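PDB 6PNR: alpha-glucosidase from [Eubacterium] rectale, which probably hydrolyses alpha-glycosidic bonds of sulfoquinovose-containing glycosides, being a sulfoquinovosidase of glycoside hydrolase family 31. Local coordinates for residues E85-I90 / Q208-C213; T146-R151 / F498-T503; A340-G345 / T397-L402. All blocks are in the same frame, centred on the assembly; numbering follows the deposited sequence.

Contact 1 of 3, residues E85-I90 / Q208-C213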
# COMPACT_ATOMS: atom_id res chain seq x y z
N GLU A 85 -24.46 -9.56 36.49
CA GLU A 85 -23.35 -8.95 37.20
C GLU A 85 -22.05 -9.04 36.41
O GLU A 85 -21.14 -8.23 36.64
CB GLU A 85 -23.17 -9.59 38.58
CG GLU A 85 -22.36 -8.75 39.57
CD GLU A 85 -21.42 -9.59 40.44
OE1 GLU A 85 -20.66 -10.41 39.88
OE2 GLU A 85 -21.44 -9.42 41.68
N ASN A 86 -21.93 -10.01 35.50
CA ASN A 86 -20.70 -10.18 34.74
C ASN A 86 -20.89 -10.32 33.23
O ASN A 86 -19.89 -10.30 32.51
CB ASN A 86 -19.91 -11.40 35.23
CG ASN A 86 -19.45 -11.25 36.67
OD1 ASN A 86 -19.86 -12.02 37.54
ND2 ASN A 86 -18.60 -10.26 36.93
N LEU A 87 -22.12 -10.46 32.73
CA LEU A 87 -22.34 -10.78 31.33
C LEU A 87 -23.39 -9.87 30.73
O LEU A 87 -24.47 -9.69 31.31
CB LEU A 87 -22.78 -12.24 31.15
CG LEU A 87 -23.17 -12.65 29.72
CD1 LEU A 87 -21.98 -12.52 28.77
CD2 LEU A 87 -23.72 -14.07 29.72
N CYS A 88 -23.10 -9.30 29.56
CA CYS A 88 -24.08 -8.56 28.77
C CYS A 88 -24.06 -9.08 27.34
O CYS A 88 -22.99 -9.23 26.74
CB CYS A 88 -23.80 -7.06 28.77
SG CYS A 88 -24.09 -6.22 30.35
N THR A 89 -25.24 -9.36 26.80
CA THR A 89 -25.38 -9.73 25.41
C THR A 89 -26.24 -8.68 24.71
O THR A 89 -27.21 -8.18 25.28
CB THR A 89 -25.99 -11.12 25.24
OG1 THR A 89 -27.30 -11.16 25.82
CG2 THR A 89 -25.10 -12.18 25.91
N ILE A 90 -25.85 -8.34 23.48
CA ILE A 90 -26.63 -7.46 22.63
C ILE A 90 -26.97 -8.25 21.38
O ILE A 90 -26.08 -8.57 20.58
CB ILE A 90 -25.86 -6.18 22.27
CG1 ILE A 90 -25.23 -5.58 23.53
CG2 ILE A 90 -26.78 -5.19 21.57
CD1 ILE A 90 -24.43 -4.34 23.26
N GLN A 208 -24.94 -11.01 17.30
CA GLN A 208 -24.84 -10.71 18.72
C GLN A 208 -23.45 -10.18 19.03
O GLN A 208 -22.46 -10.58 18.41
CB GLN A 208 -25.13 -11.96 19.57
CG GLN A 208 -25.01 -11.75 21.06
CD GLN A 208 -25.08 -13.06 21.84
OE1 GLN A 208 -24.05 -13.64 22.20
NE2 GLN A 208 -26.29 -13.54 22.09
N ILE A 209 -23.40 -9.28 20.00
CA ILE A 209 -22.15 -8.87 20.62
C ILE A 209 -22.23 -9.26 22.09
O ILE A 209 -23.26 -9.05 22.74
CB ILE A 209 -21.88 -7.36 20.44
CG1 ILE A 209 -21.52 -7.08 18.97
CG2 ILE A 209 -20.76 -6.89 21.40
CD1 ILE A 209 -21.29 -5.62 18.62
N ARG A 210 -21.16 -9.87 22.59
CA ARG A 210 -21.08 -10.41 23.93
C ARG A 210 -19.98 -9.68 24.69
O ARG A 210 -18.88 -9.47 24.16
CB ARG A 210 -20.79 -11.91 23.87
CG ARG A 210 -20.68 -12.59 25.19
CD ARG A 210 -20.35 -14.06 24.99
NE ARG A 210 -20.15 -14.71 26.27
CZ ARG A 210 -21.11 -15.38 26.91
NH1 ARG A 210 -22.31 -15.51 26.35
NH2 ARG A 210 -20.85 -15.93 28.09
N ILE A 211 -20.29 -9.24 25.91
CA ILE A 211 -19.34 -8.52 26.75
C ILE A 211 -19.36 -9.15 28.13
O ILE A 211 -20.42 -9.32 28.72
CB ILE A 211 -19.68 -7.02 26.84
CG1 ILE A 211 -19.87 -6.40 25.46
CG2 ILE A 211 -18.60 -6.30 27.63
CD1 ILE A 211 -20.19 -4.90 25.50
N GLU A 212 -18.18 -9.48 28.65
CA GLU A 212 -18.11 -10.16 29.93
C GLU A 212 -16.93 -9.63 30.71
O GLU A 212 -15.83 -9.51 30.17
CB GLU A 212 -18.01 -11.68 29.69
CG GLU A 212 -18.08 -12.52 30.93
CD GLU A 212 -18.51 -13.96 30.63
OE1 GLU A 212 -18.43 -14.42 29.46
OE2 GLU A 212 -18.95 -14.63 31.59
N CYS A 213 -17.14 -9.30 31.99
CA CYS A 213 -16.11 -8.68 32.81
C CYS A 213 -15.66 -9.63 33.92
O CYS A 213 -16.24 -10.68 34.17
CB CYS A 213 -16.60 -7.34 33.40
SG CYS A 213 -17.86 -7.48 34.75
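Leu87 and Arg210 meet on one face of an antiparallel beta sheet, where their side chains cross obliquely. From CB, which leaves the strand on the face that also carries Thr89 and Glu212, the Arg210 chain runs fully extended to NE. Arg210 CG passes 3.8 Å from Leu87 CD1, and its NE is as close to that same methyl. At Arg210 CZ the distance to Leu87 CD1 falls to 3.5 Å, the methyl sitting over the centre of one guanidinium face. Both terminal nitrogens lie against the two Leu87 methyls, and Arg210 NH2 in addition makes a salt bridge of 3.2 Å to Glu212 OE1, meeting it from above the carboxylate plane. Tyr179 OH bonds to both Arg210 NE and Glu212 OE1.

The two strands run antiparallel, their N-to-C directions 167° apart, with Cys88 N to Ile211 O and Ile90 N to Ile209 O each 2.8 Å. Cys88, disulfide-bonded to Cys83, shares the other face with Ile90, Ile209 and Ile211. In the sheet, strand 77-83 flanks 87-94 and strand 178-182 flanks 208-213; strands 10-14 and 17-22 pack against the isoleucine-rich face, while helix 217-228 brings Tyr227 to Arg210 in a cation-pi contact.

Contact 2 of 3, residues T146-R151 / F498-T503. With SO4 (sulfate ion), chain E.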
# COMPACT_ATOMS: atom_id res chain seq x y z
N THR A 146 11.94 -4.86 4.30
CA THR A 146 12.94 -5.90 4.09
C THR A 146 12.91 -6.44 2.66
O THR A 146 11.86 -6.52 2.03
CB THR A 146 12.77 -7.08 5.07
OG1 THR A 146 11.61 -7.84 4.69
CG2 THR A 146 12.61 -6.58 6.50
N TYR A 147 14.08 -6.86 2.20
CA TYR A 147 14.21 -7.47 0.87
C TYR A 147 13.30 -8.68 0.72
O TYR A 147 12.64 -8.84 -0.31
CB TYR A 147 15.68 -7.85 0.64
CG TYR A 147 15.96 -8.50 -0.69
CD1 TYR A 147 16.02 -7.75 -1.87
CD2 TYR A 147 16.18 -9.87 -0.77
CE1 TYR A 147 16.30 -8.35 -3.11
CE2 TYR A 147 16.45 -10.49 -1.99
CZ TYR A 147 16.50 -9.73 -3.16
OH TYR A 147 16.75 -10.36 -4.34
N VAL A 148 13.23 -9.53 1.75
CA VAL A 148 12.38 -10.72 1.67
C VAL A 148 10.92 -10.35 1.45
O VAL A 148 10.22 -10.97 0.64
CB VAL A 148 12.55 -11.60 2.92
CG1 VAL A 148 11.42 -12.64 3.02
CG2 VAL A 148 13.91 -12.30 2.89
N THR A 149 10.43 -9.34 2.19
CA THR A 149 9.04 -8.93 2.00
C THR A 149 8.82 -8.38 0.60
O THR A 149 7.83 -8.72 -0.07
CB THR A 149 8.65 -7.89 3.04
OG1 THR A 149 8.91 -8.38 4.36
CG2 THR A 149 7.16 -7.53 2.90
N TRP A 150 9.71 -7.49 0.15
CA TRP A 150 9.57 -6.89 -1.17
C TRP A 150 9.53 -7.96 -2.26
O TRP A 150 8.61 -8.00 -3.07
CB TRP A 150 10.69 -5.87 -1.40
CG TRP A 150 10.67 -5.29 -2.79
CD1 TRP A 150 9.64 -4.63 -3.39
CD2 TRP A 150 11.73 -5.33 -3.74
NE1 TRP A 150 9.99 -4.26 -4.65
CE2 TRP A 150 11.28 -4.68 -4.89
CE3 TRP A 150 13.02 -5.86 -3.72
CZ2 TRP A 150 12.07 -4.54 -6.04
CZ3 TRP A 150 13.82 -5.71 -4.85
CH2 TRP A 150 13.33 -5.06 -5.99
N ARG A 151 10.52 -8.87 -2.27
CA ARG A 151 10.52 -9.92 -3.29
C ARG A 151 9.28 -10.81 -3.15
O ARG A 151 8.69 -11.21 -4.15
CB ARG A 151 11.79 -10.78 -3.21
CG ARG A 151 13.11 -10.08 -3.48
CD ARG A 151 13.10 -9.24 -4.77
NE ARG A 151 12.69 -9.99 -5.94
CZ ARG A 151 12.30 -9.44 -7.09
NH1 ARG A 151 12.28 -8.11 -7.21
NH2 ARG A 151 11.91 -10.20 -8.10
N PHE A 498 14.58 -16.28 -1.23
CA PHE A 498 15.22 -15.00 -1.54
C PHE A 498 16.51 -14.77 -0.73
O PHE A 498 16.70 -13.72 -0.10
CB PHE A 498 14.23 -13.85 -1.32
CG PHE A 498 12.92 -14.03 -2.07
CD1 PHE A 498 12.92 -14.28 -3.43
CD2 PHE A 498 11.71 -13.96 -1.40
CE1 PHE A 498 11.74 -14.45 -4.13
CE2 PHE A 498 10.52 -14.14 -2.09
CZ PHE A 498 10.53 -14.39 -3.45
N ASP A 499 17.37 -15.78 -0.71
CA ASP A 499 18.68 -15.76 -0.04
C ASP A 499 18.58 -15.80 1.48
O ASP A 499 19.55 -15.46 2.18
CB ASP A 499 19.50 -14.54 -0.46
CG ASP A 499 19.70 -14.47 -1.97
OD1 ASP A 499 20.02 -15.52 -2.56
OD2 ASP A 499 19.49 -13.37 -2.54
N ASN A 500 17.46 -16.21 2.03
CA ASN A 500 17.31 -16.32 3.47
C ASN A 500 17.32 -17.80 3.85
O ASN A 500 16.35 -18.52 3.57
CB ASN A 500 16.01 -15.64 3.90
CG ASN A 500 15.91 -15.47 5.40
OD1 ASN A 500 16.91 -15.32 6.09
ND2 ASN A 500 14.67 -15.48 5.91
N THR A 501 18.41 -18.27 4.46
CA THR A 501 18.54 -19.67 4.84
C THR A 501 18.86 -19.78 6.32
O THR A 501 19.48 -18.89 6.90
CB THR A 501 19.64 -20.41 4.02
OG1 THR A 501 20.89 -19.72 4.15
CG2 THR A 501 19.26 -20.50 2.53
N ARG A 502 18.40 -20.89 6.91
CA ARG A 502 18.53 -21.10 8.34
C ARG A 502 19.98 -21.32 8.73
O ARG A 502 20.71 -22.06 8.05
CB ARG A 502 17.70 -22.32 8.76
CG ARG A 502 17.75 -22.65 10.25
CD ARG A 502 17.14 -24.04 10.50
NE ARG A 502 15.72 -24.09 10.14
CZ ARG A 502 15.11 -25.17 9.66
NH1 ARG A 502 15.80 -26.29 9.46
NH2 ARG A 502 13.82 -25.15 9.38
N THR A 503 20.40 -20.71 9.84
CA THR A 503 21.73 -20.90 10.40
C THR A 503 21.67 -21.74 11.67
O THR A 503 20.62 -21.90 12.30
CB THR A 503 22.40 -19.57 10.74
OG1 THR A 503 21.69 -18.96 11.82
CG2 THR A 503 22.44 -18.62 9.52
S SO4 E . 15.22 -17.82 -4.58
O1 SO4 E . 14.13 -17.93 -3.60
O2 SO4 E . 14.68 -17.23 -5.80
O3 SO4 E . 16.27 -16.97 -4.01
O4 SO4 E . 15.80 -19.13 -4.86
O HOH W 1 16.87 -13.11 -4.09
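One water joins Tyr147 and Asp499: its oxygen is 2.8 Å from Tyr147 OH, lying in the plane of the ring, and it donates to Asp499 OD2 at 3.1 Å. The bridge spans a helix-on-loop contact, in which the first turn of helix 147-156, N-capped by Thr146 OG1 on Thr149 N, packs against the loop before helix 504-514 in the TIM-barrel domain. The same loop holds Tyr494 of the inhibitor pocket.

Phe498 gives the largest single share of the buried surface. With CG beside the backbone N (chi1 -54°), its ring is carried onto the helix, and Arg151 CB stands 3.5 Å from the ring centroid, only 4° off the normal, a CH-pi contact. The ring also reaches past CB, its CZ lying 3.7 Å from Arg151 O. Arg151 is bent at chi2 and chi3; its CG lies over a face of the Tyr147 ring, and its guanidinium, turned perpendicular to the Phe498 ring, forms a salt bridge with Glu155. A serine in place of Phe498 would probably leave Arg151 CB without its aromatic cover and open a gap beside the helix. Next to this pair, Phe498 O approaches the edge of the Tyr147 ring, 3.8 Å from CE2, and Val148 CG2 rests 4.1 Å from Asn500 CB. Asn500 ND2 is bonded to Asp462.

The helix also belongs to the dimer interface: Trp150 stacks on Trp150 of the second subunit and donates from NE1 to Lys144 O of that subunit. On the loop, a sulfate ion, probably from the crystallisation liquor, is also bound by Arg527, and its O1 accepts from Phe498 N at 2.9 Å in a nearly straight bond of 171°.

Contact 3 of 3, residues A340-G345 / T397-L402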
# COMPACT_ATOMS: atom_id res chain seq x y z
N ALA A 340 -16.37 -28.48 -2.94
CA ALA A 340 -16.99 -27.21 -3.29
C ALA A 340 -16.96 -26.99 -4.80
O ALA A 340 -16.00 -27.37 -5.48
CB ALA A 340 -16.28 -26.06 -2.58
N THR A 341 -18.00 -26.34 -5.32
CA THR A 341 -18.21 -26.23 -6.76
C THR A 341 -18.31 -24.77 -7.18
O THR A 341 -18.53 -23.87 -6.36
CB THR A 341 -19.48 -26.96 -7.20
OG1 THR A 341 -20.58 -26.53 -6.39
CG2 THR A 341 -19.31 -28.46 -7.04
N LYS A 342 -18.14 -24.53 -8.48
CA LYS A 342 -18.30 -23.19 -9.01
C LYS A 342 -19.75 -22.96 -9.42
O LYS A 342 -20.59 -23.86 -9.38
CB LYS A 342 -17.37 -22.98 -10.21
CG LYS A 342 -15.96 -23.48 -10.01
CD LYS A 342 -15.10 -23.13 -11.20
CE LYS A 342 -14.63 -21.69 -11.14
NZ LYS A 342 -13.22 -21.59 -10.63
N ALA A 343 -20.05 -21.72 -9.83
CA ALA A 343 -21.37 -21.42 -10.36
C ALA A 343 -21.70 -22.28 -11.58
O ALA A 343 -22.84 -22.72 -11.75
CB ALA A 343 -21.48 -19.94 -10.72
N ASP A 344 -20.70 -22.56 -12.42
CA ASP A 344 -20.94 -23.40 -13.60
C ASP A 344 -21.06 -24.89 -13.28
O ASP A 344 -21.18 -25.69 -14.21
CB ASP A 344 -19.83 -23.18 -14.64
CG ASP A 344 -18.47 -23.68 -14.20
OD1 ASP A 344 -18.34 -24.31 -13.12
OD2 ASP A 344 -17.50 -23.44 -14.96
N GLY A 345 -21.01 -25.28 -12.00
CA GLY A 345 -21.28 -26.64 -11.58
C GLY A 345 -20.05 -27.53 -11.41
O GLY A 345 -20.16 -28.59 -10.79
N THR A 397 -13.51 -16.63 -2.66
CA THR A 397 -14.78 -15.94 -2.54
C THR A 397 -15.40 -15.62 -3.89
O THR A 397 -16.51 -15.07 -3.93
CB THR A 397 -14.61 -14.63 -1.77
OG1 THR A 397 -13.76 -13.75 -2.52
CG2 THR A 397 -14.01 -14.87 -0.40
N ASP A 398 -14.73 -15.93 -5.00
CA ASP A 398 -15.11 -15.33 -6.27
C ASP A 398 -16.26 -16.10 -6.92
O ASP A 398 -17.24 -15.49 -7.36
CB ASP A 398 -13.90 -15.25 -7.21
CG ASP A 398 -13.18 -16.59 -7.40
OD1 ASP A 398 -13.63 -17.61 -6.83
OD2 ASP A 398 -12.16 -16.62 -8.12
N ASP A 399 -16.17 -17.42 -6.96
CA ASP A 399 -17.06 -18.20 -7.80
C ASP A 399 -17.17 -19.61 -7.21
O ASP A 399 -16.77 -20.61 -7.80
CB ASP A 399 -16.56 -18.22 -9.25
CG ASP A 399 -17.49 -18.94 -10.19
OD1 ASP A 399 -18.57 -19.38 -9.74
OD2 ASP A 399 -17.14 -19.07 -11.38
N ILE A 400 -17.74 -19.70 -6.01
CA ILE A 400 -17.75 -20.96 -5.29
C ILE A 400 -19.07 -21.10 -4.55
O ILE A 400 -19.68 -20.11 -4.13
CB ILE A 400 -16.54 -21.05 -4.33
CG1 ILE A 400 -16.36 -22.48 -3.81
CG2 ILE A 400 -16.66 -20.04 -3.21
CD1 ILE A 400 -14.97 -22.74 -3.23
N CYS A 401 -19.53 -22.35 -4.44
CA CYS A 401 -20.81 -22.69 -3.84
C CYS A 401 -20.59 -23.74 -2.77
O CYS A 401 -19.91 -24.74 -3.00
CB CYS A 401 -21.80 -23.22 -4.91
SG CYS A 401 -22.19 -22.04 -6.25
N LEU A 402 -21.17 -23.50 -1.60
CA LEU A 402 -21.08 -24.41 -0.46
C LEU A 402 -22.45 -25.02 -0.16
O LEU A 402 -23.48 -24.37 -0.31
CB LEU A 402 -20.56 -23.67 0.77
CG LEU A 402 -19.25 -23.01 0.35
CD1 LEU A 402 -18.86 -21.93 1.30
CD2 LEU A 402 -18.15 -24.06 0.23
O HOH W 2 -18.24 -20.83 -12.72
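Asp399 extends its carboxylate away from its own backbone N (chi1 -176°), and a chi2 near zero (3°) turns OD1 to meet the amide of Ala343. Two loops of the TIM-barrel domain are joined here by a single antiparallel beta bridge, Thr341 with Cys401, just ahead of a type I turn from Lys342 to Gly345. Asp399 OD1 accepts from Ala343 N at 2.8 Å, on the syn side but 29° out of the carboxylate plane. Its other oxygen, OD2, takes a bond from a water that in turn accepts from Asp344 N. The carboxylate thus addresses two successive amides of the turn, one directly and one through water.

In the bridge, Cys401 N donates to Thr341 O over 2.6 Å, whereas the return bond from Thr341 N to Cys401 O is weak at 3.4 Å. The pairing is therefore lopsided, and it lapses at Asp399, whose buried O has no hydrogen-bonding partner in the model and is approached by Lys342 CA, 3.2 Å away, in a CA-H...O contact, with the start of the lysine side chain also against it. The Lys342 side chain crosses Asp399 at about a right angle, bringing CE to 3.6 Å from OD2. Lys342 NZ stops short of Asp399 OD2, too far for a salt bridge, so the opposite charges probably attract only at longer range; the lysine also makes a cation-pi contact with Tyr348.

On the inner side Ala340 CB fits against Ile400 CD1 at 3.6 Å and Leu402 CD2 at 3.9 Å, and Leu402 continues onto Glu411 and Trp415 of helix 408-429. The turn itself closes with Gly345 N bonded to Lys342 O at 3.0 Å.

In the fold
The segments follow one another as 85-90, 146-151, 208-213, 340-345, 397-402 and 498-503. Contacts 1 and 2 therefore interlock along the chain, and contact 3 is nested within the loop that contact 2 closes. Contact 1 pairs the two middle strands of an eight-stranded antiparallel sheet in the N-terminal part. Contact 3 ties two loops within the TIM-barrel domain, and contact 2 brings helix 147-156, from the chain between the strands of contact 1, onto a loop of that domain. The centres of contacts 1 and 2 lie about 45 Å apart. The centre of contact 3 is about 37 Å from that of contact 1 and about 36 Å from that of contact 2. Contact 2 thus links the N-terminal part to the barrel, beside the dimer interface.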